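Local coordinates for N-acetylmuramoyl-l-alanine amidase (Bartonella henselae, PDB 3NE8), which probably cleaves the amide bond between N-acetylmuramic acid and L-alanine in peptidoglycan, as a zinc-dependent amidase used in remodelling the cell wall during division, at residues N153-V156 / S157-K161; A214-A217 / Y218-Q222. All blocks are in the same frame, centred on the assembly; numbering follows the deposited sequence. Where two conformers were deposited one is given.

Interaction 1: residues N153-V156 / S157-K161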
ATOM      1  N   ASN A 153       7.579  -0.118  -3.407  1.00 11.85           N
ATOM      2  CA  ASN A 153       7.982   0.161  -2.027  1.00 13.91           C
ATOM      3  C   ASN A 153       8.281  -1.103  -1.266  1.00 12.66           C
ATOM      4  O   ASN A 153       9.282  -1.187  -0.542  1.00 15.02           O
ATOM      5  CB  ASN A 153       6.871   0.901  -1.277  1.00 17.03           C
ATOM      6  CG  ASN A 153       6.860   2.377  -1.561  1.00 20.39           C
ATOM      7  OD1 ASN A 153       7.831   2.930  -2.080  1.00 21.15           O
ATOM      8  ND2 ASN A 153       5.755   3.037  -1.215  1.00 19.91           N
ATOM      9  N   ASN A 154       7.416  -2.092  -1.421  1.00 12.82           N
ATOM     10  CA  ASN A 154       7.619  -3.334  -0.705  1.00 15.46           C
ATOM     11  C   ASN A 154       8.857  -4.077  -1.190  1.00 12.94           C
ATOM     12  O   ASN A 154       9.594  -4.646  -0.385  1.00 13.98           O
ATOM     13  CB  ASN A 154       6.394  -4.233  -0.784  1.00 22.69           C
ATOM     14  CG  ASN A 154       6.311  -5.184   0.392  1.00 24.41           C
ATOM     15  OD1 ASN A 154       6.598  -4.804   1.532  1.00 32.03           O
ATOM     16  ND2 ASN A 154       5.921  -6.420   0.128  1.00 26.27           N
ATOM     17  N   VAL A 155       9.084  -4.066  -2.498  1.00 11.88           N
ATOM     18  CA  VAL A 155      10.255  -4.733  -3.047  1.00 10.68           C
ATOM     19  C   VAL A 155      11.531  -4.146  -2.457  1.00 11.54           C
ATOM     20  O   VAL A 155      12.405  -4.880  -1.999  1.00 12.07           O
ATOM     21  CB  VAL A 155      10.283  -4.647  -4.582  1.00 10.84           C
ATOM     22  CG1 VAL A 155      11.647  -5.046  -5.105  1.00 13.04           C
ATOM     23  CG2 VAL A 155       9.201  -5.545  -5.195  1.00 12.11           C
ATOM     24  N   VAL A 156      11.620  -2.823  -2.454  1.00 11.48           N
ATOM     25  CA  VAL A 156      12.771  -2.141  -1.881  1.00 13.15           C
ATOM     26  C   VAL A 156      12.946  -2.495  -0.405  1.00 12.93           C
ATOM     27  O   VAL A 156      14.045  -2.820   0.031  1.00 14.64           O
ATOM     28  CB  VAL A 156      12.638  -0.616  -2.042  1.00 16.11           C
ATOM     29  CG1 VAL A 156      13.627   0.109  -1.134  1.00 17.24           C
ATOM     30  CG2 VAL A 156      12.817  -0.220  -3.503  1.00 16.85           C
ATOM     31  N   SER A 157      11.855  -2.448   0.351  1.00 13.93           N
ATOM     32  CA  SER A 157      11.903  -2.771   1.777  1.00 14.54           C
ATOM     33  C   SER A 157      12.470  -4.171   2.017  1.00 15.18           C
ATOM     34  O   SER A 157      13.343  -4.363   2.860  1.00 15.79           O
ATOM     35  CB  SER A 157      10.503  -2.663   2.385  1.00 17.06           C
ATOM     36  OG  SER A 157      10.518  -2.989   3.767  1.00 23.35           O
ATOM     37  N   ASN A 158      11.971  -5.156   1.282  1.00 14.05           N
ATOM     38  CA  ASN A 158      12.411  -6.532   1.483  1.00 14.02           C
ATOM     39  C   ASN A 158      13.810  -6.824   0.950  1.00 13.94           C
ATOM     40  O   ASN A 158      14.538  -7.625   1.530  1.00 16.00           O
ATOM     41  CB  ASN A 158      11.387  -7.518   0.930  1.00 14.37           C
ATOM     42  CG  ASN A 158      10.150  -7.592   1.794  1.00 14.96           C
ATOM     43  OD1 ASN A 158      10.245  -7.592   3.025  1.00 18.38           O
ATOM     44  ND2 ASN A 158       8.992  -7.650   1.167  1.00 14.90           N
ATOM     45  N   LEU A 159      14.199  -6.162  -0.133  1.00 13.17           N
ATOM     46  CA  LEU A 159      15.576  -6.307  -0.609  1.00 12.86           C
ATOM     47  C   LEU A 159      16.531  -5.817   0.470  1.00 16.16           C
ATOM     48  O   LEU A 159      17.554  -6.446   0.740  1.00 16.71           O
ATOM     49  CB  LEU A 159      15.807  -5.548  -1.912  1.00 12.97           C
ATOM     50  CG  LEU A 159      15.131  -6.129  -3.150  1.00 11.45           C
ATOM     51  CD1 LEU A 159      15.329  -5.178  -4.316  1.00 13.70           C
ATOM     52  CD2 LEU A 159      15.690  -7.499  -3.465  1.00 14.29           C
ATOM     53  N   SER A 160      16.188  -4.698   1.096  1.00 15.77           N
ATOM     54  CA  SER A 160      17.010  -4.140   2.158  0.56 19.58           C
ATOM     55  C   SER A 160      17.112  -5.105   3.338  1.00 21.08           C
ATOM     56  O   SER A 160      18.197  -5.329   3.875  1.00 22.34           O
ATOM     57  CB  SER A 160      16.432  -2.801   2.608  0.56 19.14           C
ATOM     58  OG  SER A 160      17.179  -2.254   3.680  0.56 19.77           O
ATOM     59  N   LYS A 161      15.981  -5.679   3.737  1.00 18.85           N
ATOM     60  CA  LYS A 161      15.971  -6.631   4.844  1.00 21.38           C
ATOM     61  C   LYS A 161      16.814  -7.864   4.523  1.00 23.75           C
ATOM     62  O   LYS A 161      17.364  -8.504   5.422  1.00 27.69           O
ATOM     63  CB  LYS A 161      14.540  -7.042   5.199  1.00 19.58           C
ATOM     64  CG  LYS A 161      13.697  -5.914   5.760  1.00 25.42           C
ATOM     65  CD  LYS A 161      12.295  -6.391   6.099  1.00 29.79           C
ATOM     66  CE  LYS A 161      11.472  -5.271   6.721  1.00 37.80           C
ATOM     67  NZ  LYS A 161      10.116  -5.731   7.127  1.00 40.77           N
TER
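The side-chain amides of Asn154 and Asn158 meet at a steep angle on one turn of an alpha helix, the last part of helix 135-161. Asn158 ND2 lies above the plane of the Asn154 amide, offset beyond its O and N, and is 3.5 Å from Asn154 ND2. The two planes are 71° apart. Two N-H groups cannot bond each other, and both nitrogens instead donate to Gln222 OE1 on helix 206-227. Asn158 ND2 also donates to Ser219 OG. The shared acceptor is consistent with the close approach of the two donors. Asn154 O lies on one side of the Asn158 amide plane, offset, 3.4 Å from Asn158 ND2 at a poor angle for a bond. On the other side the Tyr218 ring comes with its CD2 and CE2 toward the amide. Asn154 O is used by the helix backbone, accepting from Asn158 N at 2.9 Å.

The next i to i+4 pair is apolar. Val155 and Leu159 run side by side and point the same way, toward strand 94-99, where they meet Val96 and Ala94 respectively. With Val155 CG1 trans to its own N (chi1 167°), this methyl sits beside the carbonyl carbon, on the side of Leu159, 3.8 Å from its CD1. Leu159 N donates to Val155 O at 2.9 Å. Leu159 CG covers the same oxygen, with Val155 O at 3.2 Å.

Interaction 2: residues A214-A217 / Y218-Q222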
ATOM      1  N   ALA A 214      14.211 -14.800  -4.603  1.00 10.44           N
ATOM      2  CA  ALA A 214      13.461 -15.242  -3.430  1.00 11.25           C
ATOM      3  C   ALA A 214      12.861 -14.055  -2.682  1.00 10.53           C
ATOM      4  O   ALA A 214      11.722 -14.126  -2.195  1.00 12.02           O
ATOM      5  CB  ALA A 214      14.331 -16.065  -2.511  1.00 12.06           C
ATOM      6  N   SER A 215      13.616 -12.962  -2.584  1.00 10.56           N
ATOM      7  CA  SER A 215      13.128 -11.767  -1.910  1.00 10.10           C
ATOM      8  C   SER A 215      11.964 -11.162  -2.692  1.00 11.02           C
ATOM      9  O   SER A 215      10.937 -10.778  -2.122  1.00 12.17           O
ATOM     10  CB  SER A 215      14.262 -10.755  -1.774  1.00 11.88           C
ATOM     11  OG  SER A 215      13.799  -9.562  -1.155  1.00 12.37           O
ATOM     12  N   ILE A 216      12.114 -11.060  -4.007  1.00  9.96           N
ATOM     13  CA  ILE A 216      11.022 -10.540  -4.821  1.00  9.38           C
ATOM     14  C   ILE A 216       9.781 -11.422  -4.717  1.00  9.32           C
ATOM     15  O   ILE A 216       8.659 -10.916  -4.627  1.00  9.67           O
ATOM     16  CB  ILE A 216      11.464 -10.321  -6.279  1.00  9.78           C
ATOM     17  CG1 ILE A 216      12.590  -9.283  -6.318  1.00 12.39           C
ATOM     18  CG2 ILE A 216      10.287  -9.892  -7.152  1.00 10.74           C
ATOM     19  CD1 ILE A 216      13.241  -9.126  -7.648  1.00 13.93           C
ATOM     20  N   ALA A 217       9.968 -12.738  -4.677  1.00  9.91           N
ATOM     21  CA  ALA A 217       8.833 -13.653  -4.549  1.00 10.02           C
ATOM     22  C   ALA A 217       8.090 -13.418  -3.234  1.00 11.06           C
ATOM     23  O   ALA A 217       6.854 -13.437  -3.199  1.00 10.92           O
ATOM     24  CB  ALA A 217       9.287 -15.101  -4.665  1.00 10.67           C
ATOM     25  N   TYR A 218       8.832 -13.174  -2.159  1.00 11.03           N
ATOM     26  CA  TYR A 218       8.228 -12.846  -0.876  1.00 12.60           C
ATOM     27  C   TYR A 218       7.424 -11.551  -0.982  1.00 10.86           C
ATOM     28  O   TYR A 218       6.295 -11.468  -0.481  1.00 11.62           O
ATOM     29  CB  TYR A 218       9.315 -12.738   0.197  1.00 12.73           C
ATOM     30  CG  TYR A 218       8.791 -12.414   1.579  1.00 15.94           C
ATOM     31  CD1 TYR A 218       8.074 -13.350   2.312  1.00 23.98           C
ATOM     32  CD2 TYR A 218       9.018 -11.173   2.150  1.00 18.71           C
ATOM     33  CE1 TYR A 218       7.595 -13.054   3.582  1.00 24.91           C
ATOM     34  CE2 TYR A 218       8.546 -10.867   3.425  1.00 19.86           C
ATOM     35  CZ  TYR A 218       7.836 -11.810   4.125  1.00 20.71           C
ATOM     36  OH  TYR A 218       7.376 -11.490   5.385  1.00 24.72           O
ATOM     37  N   SER A 219       7.995 -10.541  -1.629  1.00 10.29           N
ATOM     38  CA  SER A 219       7.285  -9.286  -1.828  1.00 11.44           C
ATOM     39  C   SER A 219       5.999  -9.493  -2.602  1.00 10.53           C
ATOM     40  O   SER A 219       4.980  -8.872  -2.297  1.00 10.75           O
ATOM     41  CB  SER A 219       8.154  -8.261  -2.550  1.00 10.82           C
ATOM     42  OG  SER A 219       9.256  -7.906  -1.730  1.00 12.14           O
ATOM     43  N   ILE A 220       6.048 -10.351  -3.621  1.00 10.64           N
ATOM     44  CA  ILE A 220       4.858 -10.665  -4.403  1.00  9.70           C
ATOM     45  C   ILE A 220       3.785 -11.330  -3.553  1.00 10.23           C
ATOM     46  O   ILE A 220       2.599 -10.983  -3.644  1.00 10.10           O
ATOM     47  CB  ILE A 220       5.208 -11.524  -5.639  1.00  9.49           C
ATOM     48  CG1 ILE A 220       6.023 -10.687  -6.628  1.00  9.69           C
ATOM     49  CG2 ILE A 220       3.934 -12.078  -6.281  1.00 11.34           C
ATOM     50  CD1 ILE A 220       6.652 -11.505  -7.747  1.00 10.00           C
ATOM     51  N   ARG A 221       4.167 -12.274  -2.708  1.00 11.09           N
ATOM     52  CA  ARG A 221       3.215 -12.913  -1.803  0.50 11.77           C
ATOM     53  C   ARG A 221       2.541 -11.893  -0.880  1.00 11.06           C
ATOM     54  O   ARG A 221       1.330 -11.952  -0.638  1.00 12.97           O
ATOM     55  CB  ARG A 221       3.909 -13.998  -0.980  0.50 13.17           C
ATOM     56  CG  ARG A 221       4.549 -15.091  -1.826  0.50 17.66           C
ATOM     57  CD  ARG A 221       3.576 -16.218  -2.140  0.50 26.60           C
ATOM     58  NE  ARG A 221       2.428 -15.771  -2.921  0.50 32.83           N
ATOM     59  CZ  ARG A 221       1.167 -16.074  -2.632  0.50 32.49           C
ATOM     60  NH1 ARG A 221       0.891 -16.828  -1.576  0.50 35.06           N
ATOM     61  NH2 ARG A 221       0.183 -15.627  -3.398  0.50 28.97           N
ATOM     62  N   GLN A 222       3.323 -10.953  -0.355  1.00 11.65           N
ATOM     63  CA  GLN A 222       2.760  -9.919   0.513  1.00 11.69           C
ATOM     64  C   GLN A 222       1.800  -9.025  -0.267  1.00 11.58           C
ATOM     65  O   GLN A 222       0.734  -8.659   0.220  1.00 12.65           O
ATOM     66  CB  GLN A 222       3.879  -9.083   1.122  1.00 14.60           C
ATOM     67  CG  GLN A 222       4.702  -9.818   2.166  1.00 15.50           C
ATOM     68  CD  GLN A 222       5.735  -8.921   2.800  1.00 19.61           C
ATOM     69  OE1 GLN A 222       6.357  -8.101   2.126  1.00 20.09           O
ATOM     70  NE2 GLN A 222       5.921  -9.063   4.112  1.00 23.62           N
TER
HETATM   71  O   HOH W   1      11.915  -7.807  -2.529  1.00 11.59           O
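Ile220 leans back over Ile216, one turn earlier in the alpha helix 206-227 of this zinc-dependent amidase, a member of the zinc exopeptidase clan. Its CB sits above the backbone carbonyls of the preceding turn, 3.5 Å from Ala217 O and slightly farther from Ile216 O. The chain then swings back along the helix, because CG1 lies beside the backbone N and opposite the carbonyl carbon (chi1 -68°). This brings CG1 to 3.3 Å from Ile216 O. At the tip, CD1 reaches the Ile216 side chain and touches its CG2 at 4.0 Å. The two side chains lie askew to one another. Ile216 O is therefore covered by carbon, and its bond partner is Ile220 N at 2.9 Å.

Both isoleucines face the interior. Ile216 packs on Phe35 and Leu39 of helix 28-45, and Ile220 on Leu77 and Ile79 of strand 77-82. Ala217 adds its methyl against Leu43 of helix 28-45.

Two serines lie on the side toward helix 135-161. Ser215 and Ser219 are also four residues apart, but a water joins their hydroxyls. It lies 2.9 Å from Ser215 OG and 2.8 Å from Ser219 OG. Ser219 OG also accepts from Asn158 ND2 on helix 135-161, so this hydroxyl joins water and a second helix.

Tyr218 is exposed. Its CB rests near Ser215 O, while CG leaves trans to the backbone N (chi1 -179°), carrying the ring away from residues 214-217. One ring face is met near its rim by Gln222 CG, 4.1 Å above the plane.

How the interactions relate
Interaction 1 comes first along the chain, near the end of helix 135-161. Interaction 2 follows in helix 206-227, after strands 166-167, 170-174 and 186-190 and helix 197-203. Their centres are about 9 Å apart, and the two helices touch directly here. The direct bonds between them are polar, chiefly the Asn154 and Asn158 amides on Gln222 OE1, with Ser215 OG also packing against Asn158 O. Other faces of the same turns are apolar and reach strands 94-99 and 77-82 of the mixed sheet. The two contacts thus tie neighbouring helices to each other and to the sheet. Neither includes a residue that binds the zinc ion.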